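Local coordinates for CRISPR-associated protein, Cse1 family (Acidimicrobium ferrooxidans, PDB 4H3T) that probably serves as the large Cse1 subunit of a type I-E CRISPR Cascade complex, helping it recognise invading DNA, at residues A[432-435]-A[436-439]; A[164-167]-A[168-172]; A[232-235]-A[236-240]. The protein carries 1 engineered substitution. All coordinates share one frame; numbering follows the deposited sequence.

Interaction 1. Residues A[432-435]-A[436-439]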
# COMPACT_ATOMS: atom_id res chain seq x y z
N HIS A 432 27.42 -33.52 -28.96
CA HIS A 432 27.16 -34.81 -29.59
C HIS A 432 25.76 -35.33 -29.34
O HIS A 432 25.47 -36.46 -29.69
CB HIS A 432 28.22 -35.80 -29.09
CG HIS A 432 29.61 -35.22 -29.18
ND1 HIS A 432 30.24 -35.01 -30.41
CD2 HIS A 432 30.42 -34.75 -28.20
CE1 HIS A 432 31.43 -34.49 -30.13
NE2 HIS A 432 31.57 -34.28 -28.82
N GLU A 433 24.86 -34.46 -28.90
CA GLU A 433 23.45 -34.75 -28.67
C GLU A 433 22.68 -33.62 -29.29
O GLU A 433 23.05 -32.46 -29.11
CB GLU A 433 23.14 -34.87 -27.14
CG GLU A 433 23.73 -36.10 -26.47
CD GLU A 433 24.03 -35.95 -24.98
OE1 GLU A 433 23.09 -35.70 -24.20
OE2 GLU A 433 25.22 -36.07 -24.60
N GLU A 434 21.61 -33.94 -29.96
CA GLU A 434 20.78 -32.98 -30.67
C GLU A 434 20.24 -31.87 -29.73
O GLU A 434 20.31 -30.69 -30.10
CB GLU A 434 19.66 -33.76 -31.44
CG GLU A 434 18.86 -32.99 -32.47
CD GLU A 434 19.65 -32.48 -33.66
OE1 GLU A 434 20.87 -32.73 -33.71
OE2 GLU A 434 19.03 -31.85 -34.57
N SER A 435 19.83 -32.22 -28.48
CA SER A 435 19.36 -31.24 -27.49
C SER A 435 20.47 -30.25 -27.07
O SER A 435 20.24 -29.03 -26.95
CB SER A 435 18.84 -31.95 -26.23
OG SER A 435 19.88 -32.65 -25.56
N LYS A 436 21.67 -30.79 -26.81
CA LYS A 436 22.83 -29.98 -26.43
C LYS A 436 23.36 -29.15 -27.61
O LYS A 436 23.95 -28.12 -27.36
CB LYS A 436 23.96 -30.86 -25.88
CG LYS A 436 23.64 -31.48 -24.51
CD LYS A 436 24.90 -32.19 -23.94
CE LYS A 436 24.80 -32.51 -22.47
NZ LYS A 436 23.71 -33.46 -22.14
N ARG A 437 23.16 -29.57 -28.87
CA ARG A 437 23.61 -28.74 -30.01
C ARG A 437 22.78 -27.45 -30.12
O ARG A 437 23.32 -26.45 -30.57
CB ARG A 437 23.51 -29.52 -31.34
CG ARG A 437 24.53 -30.63 -31.47
CD ARG A 437 24.54 -31.21 -32.85
NE ARG A 437 25.71 -32.07 -33.08
CZ ARG A 437 25.96 -32.74 -34.19
NH1 ARG A 437 25.09 -32.72 -35.20
NH2 ARG A 437 27.06 -33.47 -34.30
N HIS A 438 21.48 -27.47 -29.74
CA HIS A 438 20.57 -26.34 -29.80
C HIS A 438 20.75 -25.56 -28.52
O HIS A 438 20.14 -25.89 -27.50
CB HIS A 438 19.13 -26.81 -29.95
CG HIS A 438 18.78 -27.43 -31.26
ND1 HIS A 438 18.97 -28.77 -31.49
CD2 HIS A 438 18.20 -26.88 -32.36
CE1 HIS A 438 18.57 -29.00 -32.74
NE2 HIS A 438 18.08 -27.89 -33.30
N ARG A 439 21.61 -24.54 -28.57
CA ARG A 439 22.00 -23.79 -27.40
C ARG A 439 22.24 -22.31 -27.73
O ARG A 439 22.61 -21.95 -28.85
CB ARG A 439 23.27 -24.42 -26.81
CG ARG A 439 24.48 -24.27 -27.73
CD ARG A 439 25.68 -25.05 -27.29
NE ARG A 439 26.02 -24.88 -25.88
CZ ARG A 439 26.84 -23.96 -25.37
NH1 ARG A 439 27.42 -23.06 -26.17
NH2 ARG A 439 27.09 -23.93 -24.07
O HOH W 1 29.65 -33.61 -32.93

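Interaction 2. Residues A[164-167]-A[168-172]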
# COMPACT_ATOMS: atom_id res chain seq x y z
N LEU A 164 1.20 17.40 4.87
CA LEU A 164 1.66 17.35 6.25
C LEU A 164 1.36 15.97 6.87
O LEU A 164 2.24 15.38 7.46
CB LEU A 164 0.97 18.47 7.03
CG LEU A 164 1.15 18.56 8.50
CD1 LEU A 164 2.63 18.77 8.84
CD2 LEU A 164 0.32 19.72 9.04
N VAL A 165 0.14 15.45 6.64
CA VAL A 165 -0.29 14.16 7.10
C VAL A 165 0.55 13.10 6.43
O VAL A 165 1.07 12.20 7.08
CB VAL A 165 -1.80 13.95 6.86
CG1 VAL A 165 -2.19 12.51 7.24
CG2 VAL A 165 -2.61 14.95 7.70
N GLU A 166 0.81 13.26 5.15
CA GLU A 166 1.61 12.30 4.43
C GLU A 166 3.05 12.30 4.88
O GLU A 166 3.65 11.22 4.96
CB GLU A 166 1.51 12.59 2.90
CG GLU A 166 2.15 11.55 1.97
CD GLU A 166 3.60 11.76 1.57
OE1 GLU A 166 4.26 12.63 2.18
OE2 GLU A 166 4.11 11.00 0.70
N ARG A 167 3.65 13.48 5.15
CA ARG A 167 5.08 13.54 5.43
C ARG A 167 5.44 12.90 6.76
O ARG A 167 6.53 12.38 6.88
CB ARG A 167 5.58 14.99 5.35
CG ARG A 167 7.07 15.10 5.39
CD ARG A 167 7.81 14.24 4.38
NE ARG A 167 9.08 14.87 4.06
CZ ARG A 167 9.27 15.75 3.10
NH1 ARG A 167 10.46 16.34 2.97
NH2 ARG A 167 8.28 16.10 2.29
N HIS A 168 4.58 12.97 7.76
CA HIS A 168 4.86 12.30 9.03
C HIS A 168 4.98 10.79 8.89
O HIS A 168 5.73 10.15 9.66
CB HIS A 168 3.77 12.58 10.03
CG HIS A 168 3.91 13.86 10.76
ND1 HIS A 168 4.87 14.03 11.72
CD2 HIS A 168 3.26 15.04 10.57
CE1 HIS A 168 4.70 15.27 12.17
NE2 HIS A 168 3.76 15.92 11.48
N ALA A 169 4.31 10.21 7.89
CA ALA A 169 4.23 8.76 7.65
C ALA A 169 5.20 8.26 6.57
O ALA A 169 5.57 7.11 6.61
CB ALA A 169 2.78 8.42 7.22
N PHE A 170 5.50 9.07 5.53
CA PHE A 170 6.23 8.61 4.36
C PHE A 170 7.54 9.38 4.12
O PHE A 170 8.12 9.24 3.08
CB PHE A 170 5.34 8.75 3.09
CG PHE A 170 4.37 7.62 2.90
CD1 PHE A 170 4.78 6.44 2.31
CD2 PHE A 170 3.03 7.76 3.24
CE1 PHE A 170 3.87 5.39 2.08
CE2 PHE A 170 2.11 6.71 2.98
CZ PHE A 170 2.55 5.54 2.40
N GLY A 171 8.05 10.10 5.09
CA GLY A 171 9.29 10.84 4.88
C GLY A 171 10.53 9.96 4.69
O GLY A 171 10.53 8.75 4.95
N SER A 172 11.59 10.55 4.17
CA SER A 172 12.84 9.81 3.93
C SER A 172 13.91 10.31 4.94
O SER A 172 13.66 11.25 5.72
CB SER A 172 13.29 10.05 2.49
OG SER A 172 13.87 11.34 2.37

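Interaction 3. Residues A[232-235]-A[236-240]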
# COMPACT_ATOMS: atom_id res chain seq x y z
N ASP A 232 -7.95 4.15 26.43
CA ASP A 232 -6.80 5.01 26.71
C ASP A 232 -5.89 5.24 25.51
O ASP A 232 -4.88 5.91 25.66
CB ASP A 232 -5.93 4.39 27.82
CG ASP A 232 -6.67 4.17 29.13
OD1 ASP A 232 -7.39 5.11 29.56
OD2 ASP A 232 -6.52 3.08 29.71
N ASP A 233 -6.21 4.70 24.34
CA ASP A 233 -5.35 4.86 23.14
C ASP A 233 -5.79 6.11 22.39
O ASP A 233 -6.81 6.10 21.74
CB ASP A 233 -5.45 3.60 22.28
CG ASP A 233 -4.91 3.76 20.87
OD1 ASP A 233 -3.87 4.46 20.70
OD2 ASP A 233 -5.53 3.21 19.94
N VAL A 234 -5.05 7.22 22.54
CA VAL A 234 -5.49 8.48 21.99
C VAL A 234 -4.56 8.97 20.84
O VAL A 234 -3.36 8.75 20.84
CB VAL A 234 -5.73 9.56 23.09
CG1 VAL A 234 -6.69 9.05 24.17
CG2 VAL A 234 -4.43 10.05 23.73
N PRO A 235 -5.13 9.71 19.90
CA PRO A 235 -4.33 10.22 18.78
C PRO A 235 -3.49 11.44 19.18
O PRO A 235 -3.70 12.03 20.24
CB PRO A 235 -5.40 10.57 17.75
CG PRO A 235 -6.57 10.93 18.55
CD PRO A 235 -6.56 10.05 19.72
N ALA A 236 -2.61 11.84 18.28
CA ALA A 236 -1.64 12.90 18.50
C ALA A 236 -2.27 14.24 18.94
O ALA A 236 -1.70 14.90 19.81
CB ALA A 236 -0.79 13.10 17.26
N TRP A 237 -3.41 14.60 18.36
CA TRP A 237 -4.10 15.87 18.68
C TRP A 237 -4.80 15.84 20.02
O TRP A 237 -5.20 16.89 20.46
CB TRP A 237 -5.10 16.30 17.58
CG TRP A 237 -6.18 15.31 17.34
CD1 TRP A 237 -7.27 15.06 18.12
CD2 TRP A 237 -6.16 14.32 16.32
NE1 TRP A 237 -8.01 14.06 17.56
CE2 TRP A 237 -7.32 13.54 16.48
CE3 TRP A 237 -5.31 14.05 15.24
CZ2 TRP A 237 -7.62 12.48 15.64
CZ3 TRP A 237 -5.61 12.99 14.41
CH2 TRP A 237 -6.80 12.26 14.58
N GLU A 238 -4.91 14.68 20.72
CA GLU A 238 -5.42 14.63 22.09
C GLU A 238 -4.27 14.62 23.03
O GLU A 238 -4.46 14.79 24.19
CB GLU A 238 -6.30 13.39 22.34
CG GLU A 238 -7.60 13.45 21.55
CD GLU A 238 -8.58 12.39 21.98
OE1 GLU A 238 -8.60 12.02 23.17
OE2 GLU A 238 -9.34 11.92 21.11
N ARG A 239 -3.05 14.39 22.55
CA ARG A 239 -1.88 14.37 23.43
C ARG A 239 -1.31 15.80 23.55
O ARG A 239 -1.67 16.71 22.80
CB ARG A 239 -0.85 13.36 22.86
CG ARG A 239 -1.43 11.95 22.79
CD ARG A 239 -0.71 11.03 21.77
NE ARG A 239 0.23 10.18 22.48
CZ ARG A 239 -0.03 8.97 22.97
NH1 ARG A 239 0.90 8.32 23.65
NH2 ARG A 239 -1.20 8.38 22.74
N ASP A 240 -0.46 16.00 24.52
CA ASP A 240 0.25 17.26 24.63
C ASP A 240 1.03 17.53 23.33
O ASP A 240 1.61 16.59 22.76
CB ASP A 240 1.26 17.22 25.76
CG ASP A 240 0.68 17.16 27.15
OD1 ASP A 240 -0.51 17.53 27.31
OD2 ASP A 240 1.39 16.71 28.06

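Interaction 1. Residues A[432-435]-A[436-439]
Side chains at the two ends of the one-turn helix 434-437 fold back on it: Glu433 meets Lys436, and His438 meets Glu434. Glu433 occupies the N-cap position, and its carbonyl O accepts from the amide N of Arg437 at 2.9 Å. The Glu433 side chain runs beside that of Lys436, and the two close a salt bridge of 3.1 Å between Glu433 OE1 and Lys436 NZ; the ammonium sits above the carboxylate plane, brought back by the bend at the last torsion of the lysine (chi4 63°). At the other end, where His438 leaves helical geometry and begins the strand that pairs antiparallel with 426-427, the imidazole turns back to the helix. Its ND1 donates to Glu434 O at 2.7 Å; the oxygen lies at the ring edge, close to the imidazole plane, while the donor stands above the carbonyl plane. The Glu434 carboxylate crosses the imidazole, its plane 80° from the ring, and brings OE2 to 3.4 Å from His438 CE1. Tyr427 OH bonds to both Glu434 OE1 and Arg437 NH1, joining two groups that stay beyond salt-bridge range. Arg437 NE bonds to Phe431 O, and a water links Arg437 NH2 to His432 ND1, weakly at the histidine.

Interaction 2. Residues A[164-167]-A[168-172]
Backbone bonds in helix 157-170 tie Glu166 to Ala169 and Phe170. Glu166 O accepts twice, from Phe170 N at 2.9 Å and from Ala169 N at 3.2 Å. Weak bonds run from His168 N to Leu164 O and from Gly171 N to Arg167 O.

The side-chain contacts spread round the helix. Glu166 reaches forward along it, because CG stands opposite the backbone N (chi1 -172°) and the chain then bends at chi2; OE2 comes within 3.5 Å of Phe170 CB, with the carboxylate tilted 21° from the phenyl plane. The same OE2 bonds to Thr51 OG1, just before helix 52-68. With an alanine here, the Thr51 hydroxyl would probably lose this partner and a gap would open beside Phe170 CB. Helix 52-68 packs on Val165 and Glu166, helix 196-199 on Ala169 and Phe170, and Ile265 of strand 263-272 on Leu164, Arg167 and His168. On the strand side Leu164 and His168 lie alongside each other, with Leu164 CD1 4.0 Å from His168 NE2 and Leu164 O 3.3 Å from His168 CD2.

Polar ends are satisfied by the surrounding fold. The buried His168 ring is held at both nitrogens, ND1 by Arg263 N and NE2 by Phe112 O, which fixes its rotation. Arg167 bends at chi2 and brings CD to 3.7 Å from Gly171 CA, while its guanidinium forms a salt bridge with Asp175 and bonds to Ser130 O.

Interaction 3. Residues A[232-235]-A[236-240]
Pro235 and Trp237 make the main nonpolar contact, the pyrrolidine ring lying over one face of the indole. Pro235 CB forms a CH-pi contact 3.7 Å from the centroid of the six-membered ring, only 14° off its normal, while Pro235 CG touches Trp237 CE2, where the two rings join, at 3.4 Å. The indole gets there with CG placed between the backbone N and the carbonyl carbon (chi1 59°). Val234 adds a second nonpolar patch, CG2 resting 3.7 Å from the aliphatic Arg239 CG. All this belongs to the long loop between helix 210-217 and strand 248-249, which here makes a type I beta turn, Pro235 to Glu238, closed by Glu238 N to Pro235 O at 3.0 Å; Arg239 N to Ala236 O continues it as an overlapping turn. A side-chain bond adds to these: Arg239 NH2 reaches back to Val234 O at 2.9 Å, the oxygen lying near the guanidinium plane. A bend at chi3 (99°) curls the arginine round to that carbonyl. Ion pairs then fasten the loop to its neighbours, Arg239 NH1 to Asp252 and Glu238 OE2 to Arg66 of helix 52-68. Tyr94 OH bonds to both Glu238 OE2 and Trp237 NE1, bracing carboxylate and indole together.

Interaction 1 is the surface contact of the three, on the opposite side of the chain's centre from the other two, its centre about 57 Å from that of interaction 2 and about 71 Å from that of interaction 3. Its chemistry suits that place: a salt bridge, a water and histidine bonding on a short helix and the strand that follows it. Interactions 2 and 3 lie about 18 Å apart by their centres without touching, and both lean on helix 52-68. Interaction 2 is buried, a stretch of helix whose polar groups find partners in neighbouring segments, whereas the partly buried interaction 3 is a loop turn that relies on a proline-indole contact and ion pairs to its surroundings.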